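Extracellular haem-binding protein (Streptomyces reticuli, PDB 3FPW) is an oligomeric extracellular protein that probably binds and degrades haem and interacts with its cognate two-component sensor kinase. Local coordinates at residues A[114-119]-A[169-174]; A[86-91]-A[177-182]; A[120-125]-A[149-154]. All blocks are in the same frame, centred on the assembly; numbering follows the deposited sequence.

All three contacts belong to the HbpS-like fold of one chain. Along the chain contact 3 nests inside contact 1, and that inside contact 2. Contacts 1 and 3 share helix 112-126, their centres about 9 Å apart. Contacts 1 and 2, about 7 Å apart between centres, meet on neighbouring strands 163-171 and 89-94. Contacts 2 and 3 are about 13 Å apart between centres and meet where Glu180 OE2 lies 2.9 Å from Gly154 N. Lys119, which also holds a phosphate, ties all three: its NZ lies 2.9 Å from Asp179 OD2, a salt bridge, and 2.9 Å from Ala153 O. The Arg86 side chain of contact 2 comes within about 3 Å of a bound iron(III) ion.

Contact 1: residues A[114-119]-A[169-174]; sequences ESAERK and GVAGAP. With PO4 (phosphate ion), chain E; PO4 (phosphate ion), chain D; PO4 (phosphate ion), chain G.
The carbonyl of Val170 is the flat group met across this contact, and Lys119 NZ binds it from within the carbonyl plane. The hydrogen bond from Lys119 NZ to Val170 O is 3.0 Å long, with a C=O...N angle of 147°. The end of Arg118 leads away from the strand; its guanidinium takes two phosphates at its edge, near its plane. Arg118 NE donates to O2 of one phosphate (chain E) at 3.0 Å. NH1 and NH2 of Arg118 reach O1 and O2 of another (chain G), a bidentate pair of hydrogen bonds. Pro147 of a neighbouring subunit packs on Arg118.

A third phosphate (chain D) sits between helix and strand end. Lys119 NZ donates to its O3 at 2.7 Å, and Gly172 N to its O1 at 2.7 Å, the latter nearly straight at 166°. Ser115 OG is also beside it, at weak hydrogen-bond range. The Lys119 chain is extended beyond CG, which carries NZ to both the carbonyl and the phosphate. All three phosphates are probably from the crystallisation liquor.

The helix and strand axes also come within 6.0 Å. Gly169 CA makes a CH...O contact with Ala116 O at 3.5 Å, and a CB on Gly169 would clash with that oxygen. Ala116 CB meets Ala171 CB at 4.2 Å, and Ala171 CB also lies against Ser115.

Small residues bring this part of helix 112-126 onto the end of strand 163-171, the segments roughly antiparallel at 151°. This is helix-on-sheet packing in the HbpS-like fold of the GAF clan, where the bound phosphate suggests an anion pocket.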
loop_
_atom_site.group_PDB
_atom_site.type_symbol
_atom_site.label_atom_id
_atom_site.label_comp_id
_atom_site.label_asym_id
_atom_site.label_seq_id
_atom_site.Cartn_x
_atom_site.Cartn_y
_atom_site.Cartn_z
ATOM N N GLU A 114 11.473 4.410 10.147
ATOM C CA GLU A 114 11.134 3.085 9.602
ATOM C C GLU A 114 12.322 2.135 9.632
ATOM O O GLU A 114 12.156 0.937 9.841
ATOM C CB GLU A 114 10.521 3.197 8.209
ATOM C CG GLU A 114 9.144 3.895 8.251
ATOM C CD GLU A 114 8.381 3.772 6.934
ATOM O OE1 GLU A 114 8.599 2.776 6.212
ATOM O OE2 GLU A 114 7.534 4.652 6.646
ATOM N N SER A 115 13.523 2.671 9.416
ATOM C CA SER A 115 14.729 1.857 9.464
ATOM C C SER A 115 14.849 1.203 10.839
ATOM O O SER A 115 15.113 0.019 10.929
ATOM C CB SER A 115 15.965 2.707 9.163
ATOM O OG SER A 115 17.159 1.934 9.205
ATOM N N ALA A 116 14.648 1.977 11.902
ATOM C CA ALA A 116 14.756 1.451 13.265
ATOM C C ALA A 116 13.702 0.368 13.511
ATOM O O ALA A 116 14.014 -0.714 14.043
ATOM C CB ALA A 116 14.602 2.554 14.267
ATOM N N GLU A 117 12.475 0.631 13.061
ATOM C CA GLU A 117 11.403 -0.349 13.211
ATOM C C GLU A 117 11.731 -1.662 12.526
ATOM O O GLU A 117 11.560 -2.744 13.108
ATOM C CB GLU A 117 10.108 0.197 12.626
ATOM C CG GLU A 117 9.245 0.968 13.554
ATOM C CD GLU A 117 7.838 1.099 12.984
ATOM O OE1 GLU A 117 7.740 1.630 11.859
ATOM O OE2 GLU A 117 6.851 0.651 13.631
ATOM N N ARG A 118 12.196 -1.585 11.284
ATOM C CA ARG A 118 12.484 -2.799 10.535
ATOM C C ARG A 118 13.662 -3.560 11.109
ATOM O O ARG A 118 13.648 -4.789 11.108
ATOM C CB ARG A 118 12.679 -2.497 9.059
ATOM C CG ARG A 118 11.394 -2.015 8.442
ATOM C CD ARG A 118 11.550 -1.805 6.946
ATOM N NE ARG A 118 10.230 -1.658 6.341
ATOM C CZ ARG A 118 9.780 -2.402 5.345
ATOM N NH1 ARG A 118 10.565 -3.328 4.776
ATOM N NH2 ARG A 118 8.556 -2.187 4.888
ATOM N N LYS A 119 14.688 -2.840 11.568
ATOM C CA LYS A 119 15.804 -3.522 12.216
ATOM C C LYS A 119 15.360 -4.291 13.451
ATOM O O LYS A 119 15.800 -5.415 13.667
ATOM C CB LYS A 119 16.918 -2.551 12.618
ATOM C CG LYS A 119 17.619 -1.945 11.416
ATOM C CD LYS A 119 18.746 -1.066 11.897
ATOM C CE LYS A 119 19.297 -0.161 10.800
ATOM N NZ LYS A 119 20.340 0.788 11.342
ATOM N N GLY A 169 15.741 -1.631 17.839
ATOM C CA GLY A 169 16.360 -1.158 16.604
ATOM C C GLY A 169 16.673 0.324 16.664
ATOM O O GLY A 169 15.917 1.093 17.220
ATOM N N VAL A 170 17.828 0.717 16.120
ATOM C CA VAL A 170 18.273 2.110 16.148
ATOM C C VAL A 170 18.744 2.464 14.779
ATOM O O VAL A 170 19.383 1.641 14.102
ATOM C CB VAL A 170 19.437 2.312 17.138
ATOM C CG1 VAL A 170 19.972 3.769 17.104
ATOM C CG2 VAL A 170 18.954 1.974 18.532
ATOM N N ALA A 171 18.415 3.664 14.350
ATOM C CA ALA A 171 18.905 4.120 13.049
ATOM C C ALA A 171 19.162 5.612 13.087
ATOM O O ALA A 171 18.578 6.310 13.914
ATOM C CB ALA A 171 17.854 3.773 11.959
ATOM N N GLY A 172 20.083 6.107 12.255
ATOM C CA GLY A 172 20.337 7.551 12.219
ATOM C C GLY A 172 21.769 7.933 12.541
ATOM O O GLY A 172 22.171 9.065 12.276
ATOM N N ALA A 173 22.540 7.007 13.116
ATOM C CA ALA A 173 23.961 7.270 13.364
ATOM C C ALA A 173 24.748 7.119 12.062
ATOM O O ALA A 173 24.230 6.605 11.059
ATOM C CB ALA A 173 24.526 6.331 14.431
ATOM N N PRO A 174 26.008 7.561 12.073
ATOM C CA PRO A 174 26.777 7.551 10.841
ATOM C C PRO A 174 27.126 6.161 10.327
ATOM O O PRO A 174 27.558 6.015 9.177
ATOM C CB PRO A 174 28.059 8.299 11.218
ATOM C CG PRO A 174 27.772 9.033 12.423
ATOM C CD PRO A 174 26.665 8.344 13.138
HETATM P P PO4 E . 7.535 -0.775 8.772
HETATM O O1 PO4 E . 7.936 -0.638 10.223
HETATM O O2 PO4 E . 8.411 0.097 7.887
HETATM O O3 PO4 E . 7.684 -2.218 8.340
HETATM O O4 PO4 E . 6.088 -0.346 8.634
HETATM P P PO4 D . 20.500 3.971 9.140
HETATM O O1 PO4 D . 21.110 4.419 10.464
HETATM O O2 PO4 D . 21.552 4.199 8.082
HETATM O O3 PO4 D . 20.272 2.500 9.270
HETATM O O4 PO4 D . 19.178 4.650 8.716
HETATM P P PO4 G . 7.577 -4.573 2.834
HETATM O O1 PO4 G . 8.979 -5.050 3.150
HETATM O O2 PO4 G . 7.622 -3.195 2.210
HETATM O O3 PO4 G . 6.946 -5.554 1.870
HETATM O O4 PO4 G . 6.751 -4.514 4.100
#

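Contact 2: residues A[86-91]-A[177-182]; sequences RHVSVA and DLDEQY
Leu178 and Tyr182 of helix 176-187 meet Arg86 and Val88, just before strand 89-94. Here the C-terminal helix of the HbpS-like fold packs on the loop that leads into strand 89-94.

Leu178 comes first. Its CD1 lies over one face of the Arg86 guanidinium, 3.5 Å from Arg86 NH2, and its CD2 is near Arg86 NH1. The two side chains cross at about a right angle.

Asp179 only brushes the other segment: OD1 is 4.5 Å from Val88 CG1. That oxygen accepts a hydrogen bond from Ala173 N.

Tyr182 gives the main polar link. Its OH accepts a hydrogen bond from Arg86 NH1 at 3.0 Å. The bond is bent, with an angle of 138° at the hydrogen, and the oxygen is tilted 21° out of the guanidinium plane. Asp84 OD2 is hydrogen-bonded to the same hydroxyl. The Arg86 chain bends at chi2 (57°) and crosses the tyrosine at about a right angle, its CB and CG at the hydroxyl end and NH1 brought to Tyr182 OH. Arg86 CB is 4.0 Å from Tyr182 CE2. Close by, Val88 CG1 packs on Tyr182 CD2 at 4.3 Å.

The Arg86 side chain also comes within about 3 Å of a bound iron(III) ion. Cutting Arg86 back to an alanine is likely to leave the Tyr182 hydroxyl with Asp84 but without its guanidinium donor, and to uncover Leu178 CD1.

Within the helix, the carbonyl oxygen of Leu178 stands 3.3 Å above the Tyr182 ring plane, offset toward the rim.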
loop_
_atom_site.group_PDB
_atom_site.type_symbol
_atom_site.label_atom_id
_atom_site.label_comp_id
_atom_site.label_asym_id
_atom_site.label_seq_id
_atom_site.Cartn_x
_atom_site.Cartn_y
_atom_site.Cartn_z
ATOM N N ARG A 86 24.777 12.118 18.771
ATOM C CA ARG A 86 24.123 11.464 17.639
ATOM C C ARG A 86 22.614 11.674 17.696
ATOM O O ARG A 86 22.045 11.929 18.764
ATOM C CB ARG A 86 24.450 9.957 17.575
ATOM C CG ARG A 86 25.560 9.567 16.582
ATOM C CD ARG A 86 26.825 10.312 16.913
ATOM N NE ARG A 86 27.954 10.105 15.995
ATOM C CZ ARG A 86 28.968 9.288 16.248
ATOM N NH1 ARG A 86 28.960 8.544 17.354
ATOM N NH2 ARG A 86 29.991 9.200 15.392
ATOM N N HIS A 87 21.979 11.568 16.536
ATOM C CA HIS A 87 20.549 11.844 16.403
ATOM C C HIS A 87 19.882 10.632 15.793
ATOM O O HIS A 87 20.090 10.360 14.624
ATOM C CB HIS A 87 20.387 13.044 15.468
ATOM C CG HIS A 87 21.208 14.209 15.890
ATOM N ND1 HIS A 87 20.817 15.056 16.900
ATOM C CD2 HIS A 87 22.426 14.638 15.480
ATOM C CE1 HIS A 87 21.751 15.977 17.084
ATOM N NE2 HIS A 87 22.738 15.741 16.237
ATOM N N VAL A 88 19.119 9.883 16.590
ATOM C CA VAL A 88 18.663 8.563 16.146
ATOM C C VAL A 88 17.185 8.410 16.393
ATOM O O VAL A 88 16.600 9.152 17.186
ATOM C CB VAL A 88 19.396 7.409 16.863
ATOM C CG1 VAL A 88 20.923 7.507 16.615
ATOM C CG2 VAL A 88 19.053 7.345 18.388
ATOM N N SER A 89 16.573 7.468 15.688
ATOM C CA SER A 89 15.269 6.970 16.065
ATOM C C SER A 89 15.460 5.588 16.660
ATOM O O SER A 89 16.403 4.858 16.293
ATOM C CB SER A 89 14.315 6.869 14.852
ATOM O OG SER A 89 14.024 8.139 14.285
ATOM N N VAL A 90 14.546 5.202 17.547
ATOM C CA VAL A 90 14.655 3.928 18.246
ATOM C C VAL A 90 13.289 3.258 18.228
ATOM O O VAL A 90 12.256 3.910 18.410
ATOM C CB VAL A 90 15.143 4.116 19.714
ATOM C CG1 VAL A 90 15.286 2.765 20.415
ATOM C CG2 VAL A 90 16.481 4.839 19.738
ATOM N N ALA A 91 13.279 1.955 17.983
ATOM C CA ALA A 91 12.023 1.207 18.046
ATOM C C ALA A 91 12.203 -0.022 18.891
ATOM O O ALA A 91 13.258 -0.676 18.815
ATOM C CB ALA A 91 11.565 0.791 16.660
ATOM N N ASP A 177 27.084 0.083 12.688
ATOM C CA ASP A 177 27.764 -0.436 13.863
ATOM C C ASP A 177 27.548 0.503 15.058
ATOM O O ASP A 177 27.314 0.042 16.171
ATOM C CB ASP A 177 29.243 -0.677 13.585
ATOM C CG ASP A 177 29.485 -1.922 12.719
ATOM O OD1 ASP A 177 28.574 -2.792 12.587
ATOM O OD2 ASP A 177 30.594 -2.023 12.165
ATOM N N LEU A 178 27.590 1.814 14.823
ATOM C CA LEU A 178 27.267 2.760 15.890
ATOM C C LEU A 178 25.797 2.612 16.293
ATOM O O LEU A 178 25.491 2.594 17.477
ATOM C CB LEU A 178 27.550 4.198 15.473
ATOM C CG LEU A 178 29.031 4.545 15.503
ATOM C CD1 LEU A 178 29.202 5.839 14.735
ATOM C CD2 LEU A 178 29.459 4.686 16.956
ATOM N N ASP A 179 24.893 2.515 15.319
ATOM C CA ASP A 179 23.475 2.286 15.654
ATOM C C ASP A 179 23.366 1.111 16.617
ATOM O O ASP A 179 22.631 1.148 17.619
ATOM C CB ASP A 179 22.649 1.899 14.424
ATOM C CG ASP A 179 22.388 3.048 13.468
ATOM O OD1 ASP A 179 22.258 4.207 13.926
ATOM O OD2 ASP A 179 22.258 2.778 12.234
ATOM N N GLU A 180 24.072 0.035 16.291
ATOM C CA GLU A 180 23.933 -1.181 17.080
ATOM C C GLU A 180 24.551 -1.045 18.470
ATOM O O GLU A 180 24.076 -1.665 19.418
ATOM C CB GLU A 180 24.457 -2.405 16.325
ATOM C CG GLU A 180 23.699 -3.657 16.695
ATOM C CD GLU A 180 24.045 -4.815 15.788
ATOM O OE1 GLU A 180 24.898 -5.642 16.177
ATOM O OE2 GLU A 180 23.477 -4.880 14.684
ATOM N N GLN A 181 25.605 -0.235 18.591
ATOM C CA GLN A 181 26.124 0.143 19.909
ATOM C C GLN A 181 25.018 0.751 20.763
ATOM O O GLN A 181 24.852 0.395 21.929
ATOM C CB GLN A 181 27.269 1.146 19.754
ATOM C CG GLN A 181 27.937 1.618 21.046
ATOM C CD GLN A 181 29.155 2.510 20.769
ATOM O OE1 GLN A 181 29.128 3.713 21.023
ATOM N NE2 GLN A 181 30.210 1.921 20.222
ATOM N N TYR A 182 24.259 1.677 20.194
ATOM C CA TYR A 182 23.218 2.329 20.991
ATOM C C TYR A 182 22.053 1.382 21.286
ATOM O O TYR A 182 21.444 1.451 22.363
ATOM C CB TYR A 182 22.713 3.584 20.286
ATOM C CG TYR A 182 23.830 4.553 19.959
ATOM C CD1 TYR A 182 24.811 4.843 20.896
ATOM C CD2 TYR A 182 23.878 5.196 18.743
ATOM C CE1 TYR A 182 25.830 5.725 20.613
ATOM C CE2 TYR A 182 24.887 6.078 18.440
ATOM C CZ TYR A 182 25.864 6.344 19.388
ATOM O OH TYR A 182 26.886 7.232 19.112
#

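Contact 3: residues A[120-125]-A[149-154]; sequences AFTAVS and TLFLAG
Thr122 makes the one hydrogen bond across this contact, and its OG1 is the acceptor. Leu150 N donates to Thr122 OG1 at 2.9 Å, nearly straight at 163°. The same hydroxyl is hydrogen-bonded to Arg118 O, one turn earlier in the helix. With OG1 anti to the carbonyl carbon (chi1 -59°), the other branch of Thr122, CG2, is turned toward Phe151.

Two apolar contacts flank the bond. Thr122 CG2 sits over the centre of one Phe151 ring face, 4.2 Å from the centroid and only 7° off the ring normal, a CH-pi contact. Phe121 uses its ring edge instead: CE1 meets Thr149 CG2 at 4.3 Å. Trp126 and Leu133 also touch the Phe151 side chain.

Inside the helix, Phe121 O is held by two donors. Ser125 OG bonds to it at 2.8 Å, and Ser125 N comes from the opposite face of its plane.

Phe151 is the centre of an inverse gamma turn, with a weak bond from Leu152 N to Leu150 O. Its carbonyl oxygen is hydrogen-bonded to Thr142 of a neighbouring subunit. The loop between helix 130-135 and strand 155-160 is thereby laid against helix 112-126, at an interface between subunits.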
loop_
_atom_site.group_PDB
_atom_site.type_symbol
_atom_site.label_atom_id
_atom_site.label_comp_id
_atom_site.label_asym_id
_atom_site.label_seq_id
_atom_site.Cartn_x
_atom_site.Cartn_y
_atom_site.Cartn_z
ATOM N N ALA A 120 14.540 -3.661 14.283
ATOM C CA ALA A 120 14.025 -4.331 15.469
ATOM C C ALA A 120 13.223 -5.604 15.110
ATOM O O ALA A 120 13.378 -6.659 15.754
ATOM C CB ALA A 120 13.166 -3.349 16.291
ATOM N N PHE A 121 12.348 -5.485 14.122
ATOM C CA PHE A 121 11.552 -6.616 13.669
ATOM C C PHE A 121 12.487 -7.744 13.195
ATOM O O PHE A 121 12.249 -8.925 13.433
ATOM C CB PHE A 121 10.683 -6.125 12.488
ATOM C CG PHE A 121 9.804 -7.189 11.875
ATOM C CD1 PHE A 121 10.202 -7.885 10.728
ATOM C CD2 PHE A 121 8.563 -7.484 12.433
ATOM C CE1 PHE A 121 9.381 -8.872 10.161
ATOM C CE2 PHE A 121 7.738 -8.451 11.850
ATOM C CZ PHE A 121 8.156 -9.144 10.732
ATOM N N THR A 122 13.564 -7.376 12.508
ATOM C CA THR A 122 14.443 -8.374 11.912
ATOM C C THR A 122 15.221 -9.108 12.991
ATOM O O THR A 122 15.352 -10.350 12.966
ATOM C CB THR A 122 15.372 -7.716 10.902
ATOM O OG1 THR A 122 14.551 -7.093 9.908
ATOM C CG2 THR A 122 16.270 -8.745 10.244
ATOM N N ALA A 123 15.727 -8.344 13.956
ATOM C CA ALA A 123 16.456 -8.934 15.071
ATOM C C ALA A 123 15.604 -9.919 15.886
ATOM O O ALA A 123 16.089 -11.001 16.277
ATOM C CB ALA A 123 16.995 -7.845 15.984
ATOM N N VAL A 124 14.348 -9.567 16.158
ATOM C CA VAL A 124 13.506 -10.428 16.979
ATOM C C VAL A 124 13.014 -11.638 16.193
ATOM O O VAL A 124 12.754 -12.686 16.764
ATOM C CB VAL A 124 12.320 -9.688 17.656
ATOM C CG1 VAL A 124 11.223 -9.419 16.665
ATOM C CG2 VAL A 124 11.780 -10.536 18.834
ATOM N N SER A 125 12.913 -11.495 14.874
ATOM C CA SER A 125 12.497 -12.602 14.018
ATOM C C SER A 125 13.507 -13.741 13.983
ATOM O O SER A 125 13.111 -14.912 13.956
ATOM C CB SER A 125 12.234 -12.123 12.597
ATOM O OG SER A 125 11.054 -11.340 12.543
ATOM N N THR A 149 11.510 -6.761 6.609
ATOM C CA THR A 149 12.883 -6.902 7.122
ATOM C C THR A 149 13.878 -5.818 6.674
ATOM O O THR A 149 13.673 -5.117 5.675
ATOM C CB THR A 149 13.475 -8.276 6.778
ATOM O OG1 THR A 149 13.609 -8.388 5.359
ATOM C CG2 THR A 149 12.545 -9.401 7.296
ATOM N N LEU A 150 14.954 -5.685 7.435
ATOM C CA LEU A 150 16.061 -4.816 7.068
ATOM C C LEU A 150 17.320 -5.421 7.640
ATOM O O LEU A 150 17.531 -5.403 8.847
ATOM C CB LEU A 150 15.831 -3.395 7.597
ATOM C CG LEU A 150 16.944 -2.418 7.248
ATOM C CD1 LEU A 150 17.275 -2.414 5.768
ATOM C CD2 LEU A 150 16.537 -0.999 7.724
ATOM N N PHE A 151 18.147 -5.980 6.761
ATOM C CA PHE A 151 19.334 -6.715 7.172
ATOM C C PHE A 151 20.539 -5.766 7.233
ATOM O O PHE A 151 21.454 -5.804 6.400
ATOM C CB PHE A 151 19.574 -7.839 6.175
ATOM C CG PHE A 151 18.687 -9.025 6.402
ATOM C CD1 PHE A 151 17.349 -9.008 6.024
ATOM C CD2 PHE A 151 19.179 -10.160 7.038
ATOM C CE1 PHE A 151 16.523 -10.109 6.235
ATOM C CE2 PHE A 151 18.346 -11.264 7.259
ATOM C CZ PHE A 151 17.023 -11.241 6.869
ATOM N N LEU A 152 20.519 -4.892 8.218
ATOM C CA LEU A 152 21.474 -3.804 8.309
ATOM C C LEU A 152 21.723 -3.574 9.792
ATOM O O LEU A 152 20.771 -3.497 10.579
ATOM C CB LEU A 152 20.855 -2.561 7.664
ATOM C CG LEU A 152 21.645 -1.267 7.730
ATOM C CD1 LEU A 152 22.948 -1.387 6.910
ATOM C CD2 LEU A 152 20.764 -0.130 7.238
ATOM N N ALA A 153 23.000 -3.542 10.174
ATOM C CA ALA A 153 23.399 -3.368 11.572
ATOM C C ALA A 153 22.594 -2.282 12.290
ATOM O O ALA A 153 22.355 -1.201 11.751
ATOM C CB ALA A 153 24.896 -3.046 11.642
ATOM N N GLY A 154 22.176 -2.605 13.512
ATOM C CA GLY A 154 21.489 -1.663 14.353
ATOM C C GLY A 154 20.319 -2.240 15.131
ATOM O O GLY A 154 19.696 -1.517 15.932
#